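Local coordinates for lactococcal prophage ps3 protein 05 (Staphylococcus epidermidis ATCC 12228, PDB 3G8W) that probably transfers an acetyl group from acetyl-coenzyme A to an acceptor substrate, as a member of the GNAT acetyltransferase family, at residues L44-L48 with S49-D53; E101-N104 with H105-Y109. All coordinates share one frame; numbering follows the deposited sequence.

Interaction 1. Residues L44-L48 with S49-D53; sequences LKTIL and SNHTD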
loop_
_atom_site.group_PDB
_atom_site.type_symbol
_atom_site.label_atom_id
_atom_site.label_comp_id
_atom_site.label_asym_id
_atom_site.label_seq_id
_atom_site.Cartn_x
_atom_site.Cartn_y
_atom_site.Cartn_z
ATOM N N LEU B 44 5.827 11.436 -11.115
ATOM C CA LEU B 44 6.934 10.813 -11.802
ATOM C C LEU B 44 8.228 11.480 -11.388
ATOM O O LEU B 44 9.167 10.826 -10.931
ATOM C CB LEU B 44 6.730 10.950 -13.305
ATOM C CG LEU B 44 6.761 9.640 -14.082
ATOM C CD1 LEU B 44 5.466 8.853 -13.874
ATOM C CD2 LEU B 44 6.974 9.941 -15.541
ATOM N N LYS B 45 8.247 12.800 -11.543
ATOM C CA LYS B 45 9.385 13.632 -11.165
ATOM C C LYS B 45 9.679 13.412 -9.680
ATOM O O LYS B 45 10.842 13.309 -9.271
ATOM C CB LYS B 45 9.070 15.096 -11.464
ATOM C CG LYS B 45 10.077 15.786 -12.365
ATOM C CD LYS B 45 9.408 16.921 -13.127
ATOM C CE LYS B 45 10.362 17.577 -14.102
ATOM N NZ LYS B 45 9.682 18.625 -14.905
ATOM N N THR B 46 8.607 13.314 -8.896
ATOM C CA THR B 46 8.682 12.920 -7.498
ATOM C C THR B 46 9.461 11.609 -7.368
ATOM O O THR B 46 10.531 11.588 -6.755
ATOM C CB THR B 46 7.260 12.756 -6.879
ATOM O OG1 THR B 46 6.488 13.946 -7.090
ATOM C CG2 THR B 46 7.331 12.466 -5.391
ATOM N N ILE B 47 8.941 10.537 -7.977
ATOM C CA ILE B 47 9.533 9.210 -7.850
ATOM C C ILE B 47 10.993 9.215 -8.299
ATOM O O ILE B 47 11.858 8.645 -7.634
ATOM C CB ILE B 47 8.724 8.139 -8.620
ATOM C CG1 ILE B 47 7.265 8.108 -8.144
ATOM C CG2 ILE B 47 9.348 6.754 -8.438
ATOM C CD1 ILE B 47 6.299 7.371 -9.081
ATOM N N LEU B 48 11.253 9.903 -9.404
ATOM C CA LEU B 48 12.577 9.949 -10.018
ATOM C C LEU B 48 13.666 10.645 -9.180
ATOM O O LEU B 48 14.868 10.382 -9.364
ATOM C CB LEU B 48 12.475 10.597 -11.400
ATOM C CG LEU B 48 11.897 9.729 -12.511
ATOM C CD1 LEU B 48 11.423 10.594 -13.648
ATOM C CD2 LEU B 48 12.935 8.726 -12.989
ATOM N N SER B 49 13.241 11.537 -8.280
ATOM C CA SER B 49 14.134 12.227 -7.347
ATOM C C SER B 49 14.694 11.283 -6.271
ATOM O O SER B 49 14.114 10.235 -5.976
ATOM C CB SER B 49 13.386 13.387 -6.685
ATOM O OG SER B 49 14.282 14.332 -6.113
ATOM N N ASN B 50 15.832 11.663 -5.697
ATOM C CA ASN B 50 16.446 10.933 -4.578
ATOM C C ASN B 50 15.953 11.355 -3.167
ATOM O O ASN B 50 16.312 10.730 -2.157
ATOM C CB ASN B 50 17.969 11.031 -4.675
ATOM C CG ASN B 50 18.419 12.279 -5.411
ATOM O OD1 ASN B 50 18.973 12.191 -6.503
ATOM N ND2 ASN B 50 18.154 13.449 -4.835
ATOM N N HIS B 51 15.128 12.401 -3.094
ATOM C CA HIS B 51 14.483 12.743 -1.828
ATOM C C HIS B 51 13.411 11.716 -1.523
ATOM O O HIS B 51 13.085 11.507 -0.355
ATOM C CB HIS B 51 13.930 14.177 -1.815
ATOM C CG HIS B 51 12.690 14.377 -2.637
ATOM N ND1 HIS B 51 11.614 15.119 -2.190
ATOM C CD2 HIS B 51 12.360 13.947 -3.878
ATOM C CE1 HIS B 51 10.671 15.134 -3.119
ATOM N NE2 HIS B 51 11.100 14.432 -4.155
ATOM N N THR B 52 12.879 11.082 -2.581
ATOM C CA THR B 52 12.011 9.906 -2.475
ATOM C C THR B 52 12.888 8.670 -2.340
ATOM O O THR B 52 12.854 7.748 -3.151
ATOM C CB THR B 52 11.049 9.763 -3.673
ATOM O OG1 THR B 52 11.784 9.536 -4.892
ATOM C CG2 THR B 52 10.197 10.990 -3.806
ATOM N N ASP B 53 13.697 8.714 -1.295
ATOM C CA ASP B 53 14.629 7.687 -0.846
ATOM C C ASP B 53 14.209 6.195 -1.023
ATOM O O ASP B 53 15.055 5.322 -1.264
ATOM C CB ASP B 53 14.939 8.047 0.623
ATOM C CG ASP B 53 15.815 7.046 1.317
ATOM O OD1 ASP B 53 16.797 6.569 0.716
ATOM O OD2 ASP B 53 15.518 6.755 2.496
#

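Interaction 2. Residues E101-N104 with H105-Y109; sequences ELIN and HIIQY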
loop_
_atom_site.group_PDB
_atom_site.type_symbol
_atom_site.label_atom_id
_atom_site.label_comp_id
_atom_site.label_asym_id
_atom_site.label_seq_id
_atom_site.Cartn_x
_atom_site.Cartn_y
_atom_site.Cartn_z
ATOM N N GLU B 101 17.437 -9.953 -16.293
ATOM C CA GLU B 101 18.645 -9.380 -15.727
ATOM C C GLU B 101 18.308 -8.171 -14.845
ATOM O O GLU B 101 18.905 -7.969 -13.781
ATOM C CB GLU B 101 19.607 -9.007 -16.840
ATOM C CG GLU B 101 21.054 -9.047 -16.453
ATOM C CD GLU B 101 21.952 -8.677 -17.628
ATOM O OE1 GLU B 101 22.728 -7.686 -17.504
ATOM O OE2 GLU B 101 21.868 -9.369 -18.687
ATOM N N LEU B 102 17.343 -7.373 -15.289
ATOM C CA LEU B 102 16.853 -6.240 -14.516
ATOM C C LEU B 102 16.235 -6.658 -13.153
ATOM O O LEU B 102 16.605 -6.089 -12.119
ATOM C CB LEU B 102 15.820 -5.486 -15.353
ATOM C CG LEU B 102 15.521 -3.993 -15.257
ATOM C CD1 LEU B 102 14.050 -3.845 -15.062
ATOM C CD2 LEU B 102 16.253 -3.289 -14.155
ATOM N N ILE B 103 15.312 -7.645 -13.156
ATOM C CA ILE B 103 14.632 -8.082 -11.920
ATOM C C ILE B 103 15.679 -8.546 -10.922
ATOM O O ILE B 103 15.641 -8.150 -9.761
ATOM C CB ILE B 103 13.488 -9.141 -12.147
ATOM C CG1 ILE B 103 12.309 -8.523 -12.906
ATOM C CG2 ILE B 103 12.955 -9.713 -10.835
ATOM C CD1 ILE B 103 12.061 -7.055 -12.605
ATOM N N ASN B 104 16.647 -9.321 -11.394
ATOM C CA ASN B 104 17.764 -9.733 -10.563
ATOM C C ASN B 104 18.542 -8.597 -9.924
ATOM O O ASN B 104 18.866 -8.681 -8.747
ATOM C CB ASN B 104 18.694 -10.649 -11.323
ATOM C CG ASN B 104 18.335 -12.126 -11.155
ATOM O OD1 ASN B 104 19.190 -12.986 -11.356
ATOM N ND2 ASN B 104 17.091 -12.431 -10.780
ATOM N N HIS B 105 18.820 -7.534 -10.676
ATOM C CA HIS B 105 19.535 -6.380 -10.133
ATOM C C HIS B 105 18.693 -5.848 -8.986
ATOM O O HIS B 105 19.201 -5.585 -7.887
ATOM C CB HIS B 105 19.712 -5.295 -11.208
ATOM C CG HIS B 105 20.561 -4.131 -10.785
ATOM N ND1 HIS B 105 20.128 -3.169 -9.893
ATOM C CD2 HIS B 105 21.806 -3.753 -11.162
ATOM C CE1 HIS B 105 21.078 -2.266 -9.716
ATOM N NE2 HIS B 105 22.102 -2.593 -10.481
ATOM N N ILE B 106 17.390 -5.730 -9.238
ATOM C CA ILE B 106 16.489 -5.138 -8.265
ATOM C C ILE B 106 16.431 -6.002 -7.021
ATOM O O ILE B 106 16.336 -5.481 -5.924
ATOM C CB ILE B 106 15.089 -4.855 -8.842
ATOM C CG1 ILE B 106 15.172 -3.802 -9.964
ATOM C CG2 ILE B 106 14.151 -4.406 -7.738
ATOM C CD1 ILE B 106 13.808 -3.388 -10.530
ATOM N N ILE B 107 16.532 -7.313 -7.185
ATOM C CA ILE B 107 16.575 -8.184 -6.021
ATOM C C ILE B 107 17.843 -7.935 -5.211
ATOM O O ILE B 107 17.784 -7.801 -3.981
ATOM C CB ILE B 107 16.419 -9.668 -6.383
ATOM C CG1 ILE B 107 14.998 -9.923 -6.901
ATOM C CG2 ILE B 107 16.657 -10.525 -5.164
ATOM C CD1 ILE B 107 14.747 -11.343 -7.351
ATOM N N GLN B 108 18.979 -7.825 -5.894
ATOM C CA GLN B 108 20.235 -7.614 -5.196
ATOM C C GLN B 108 20.217 -6.315 -4.404
ATOM O O GLN B 108 20.729 -6.263 -3.288
ATOM C CB GLN B 108 21.431 -7.653 -6.148
ATOM C CG GLN B 108 22.772 -7.978 -5.449
ATOM C CD GLN B 108 22.730 -9.307 -4.672
ATOM O OE1 GLN B 108 21.919 -10.197 -4.966
ATOM N NE2 GLN B 108 23.601 -9.438 -3.678
ATOM N N TYR B 109 19.622 -5.280 -4.987
ATOM C CA TYR B 109 19.476 -4.003 -4.322
ATOM C C TYR B 109 18.598 -4.131 -3.061
ATOM O O TYR B 109 18.935 -3.578 -1.995
ATOM C CB TYR B 109 18.871 -2.988 -5.279
ATOM C CG TYR B 109 18.562 -1.672 -4.608
ATOM C CD1 TYR B 109 17.280 -1.400 -4.101
ATOM C CD2 TYR B 109 19.565 -0.693 -4.452
ATOM C CE1 TYR B 109 17.001 -0.183 -3.481
ATOM C CE2 TYR B 109 19.299 0.521 -3.833
ATOM C CZ TYR B 109 18.022 0.771 -3.357
ATOM O OH TYR B 109 17.772 1.974 -2.751
#

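Interaction 1. Residues L44-L48 with S49-D53
Ser49 N donates to both Lys45 O and Thr46 O at the C-terminal end of helix 41-48, where the chain of this GNAT-family domain leaves the helix for the loop before strand 55-62. The bond from Ser49 N to Lys45 O spans 3.1 Å and closes the last helical turn, though at 135° it is bent. Ser49 N also lies 3.1 Å from Thr46 O, above that carbonyl's plane, so this fork has two imperfect branches. Ser49 is the first residue to abandon helical backbone angles, and the loop then curls back to bring Thr52, centre of an inverse gamma turn, to the helix end. There the hydroxyl suits its place: Thr52 OG1 lies 2.7 Å from Ser49 O and 3.0 Å from Thr46 O, and its single proton may serve either. Thr52 chi1, 64°, sets OG1 between the backbone N and carbonyl carbon and leaves the methyl for packing. Thr46 turns its own hydroxyl back to Asp42 O, one helical turn earlier. Leu48 packs on Leu15 of helix 15-24 and Ile57 of strand 55-62, its apolar side chain suiting this buried place. The two threonine side chains cross at about a right angle, Thr46 CG2 touching Thr52 CG2 at 3.6 Å.

Interaction 2. Residues E101-N104 with H105-Y109
Glu101 O accepts a hydrogen bond from His105 N at 3.1 Å, the first of four i to i+4 bonds that join 101-104 to 105-108 inside helix 96-112, the helix that makes the crossover of the beta-alpha-beta unit between strands 83-91 and 117-123. The exposed carboxylate of Glu101 suits the outer surface, and its side chain touches Asn6 and Ile7 of strand 6-9. Next comes Leu102: Leu102 O receives Ile106 N at 3.0 Å with the donor in the carbonyl plane. The side chain reaches outward, and of its two methyls Leu102 CD2 turns toward the next turn, 4.4 Å from Ile106 CG1, a loose apolar touch. Both side chains face the sheet and meet Phe58 of strand 55-62 and Cys70 of strand 65-74. Ile103 repeats the pattern a residue later: Ile103 O takes Ile107 N at 2.9 Å, again in plane, while Ile103 CG2 lies 4.2 Å from Ile107 CD1. With chi1 -68° and chi2 177°, Ile107 stretches CD1 back along the helix toward that methyl. These two isoleucines cover Ile136 of helix 127-136, and Ile103 also reaches Phe132 and Phe133. Asn104, a polar residue on the exposed flank, offers Asn104 O to Gln108 N at 3.0 Å, with an N-H...O angle of 160°. His105 starts its side chain beside the preceding turn, His105 CB 3.3 Å from Leu102 O, and the ring then swings clear of 101-104, with Ile7 among its neighbours. The chemistry thus divides by face of the helix: main-chain bonds pair the carbonyls of 101-104 with the amides of 105-108, leaving leucine and isoleucines to supply an apolar surface for sheet and neighbouring helix, while Glu101, Asn104 and Gln108 keep the other flank compatible with water.

Overall arrangement
Along the chain from the N terminus, interaction 1 comes first, turning residues 44-53 from the end of helix 41-48 toward strand 55-62. After that strand, strands 65-74 and 83-91 lead to interaction 2, wholly inside helix 96-112. Each contact is local, joining consecutive residues; the two follow in series, neither nested nor crossed, and neither closes a long loop. The centres of interactions 1 and 2 lie about 19 Å apart. The nearest atoms of interactions 1 and 2 are about 5 Å apart and do not touch. Strand 55-62 is a shared neighbour: Ile57 receives side chains from 44-48, and Phe58 from 101-109. Helix 15-24 flanks the first contact, helix 127-136 the second.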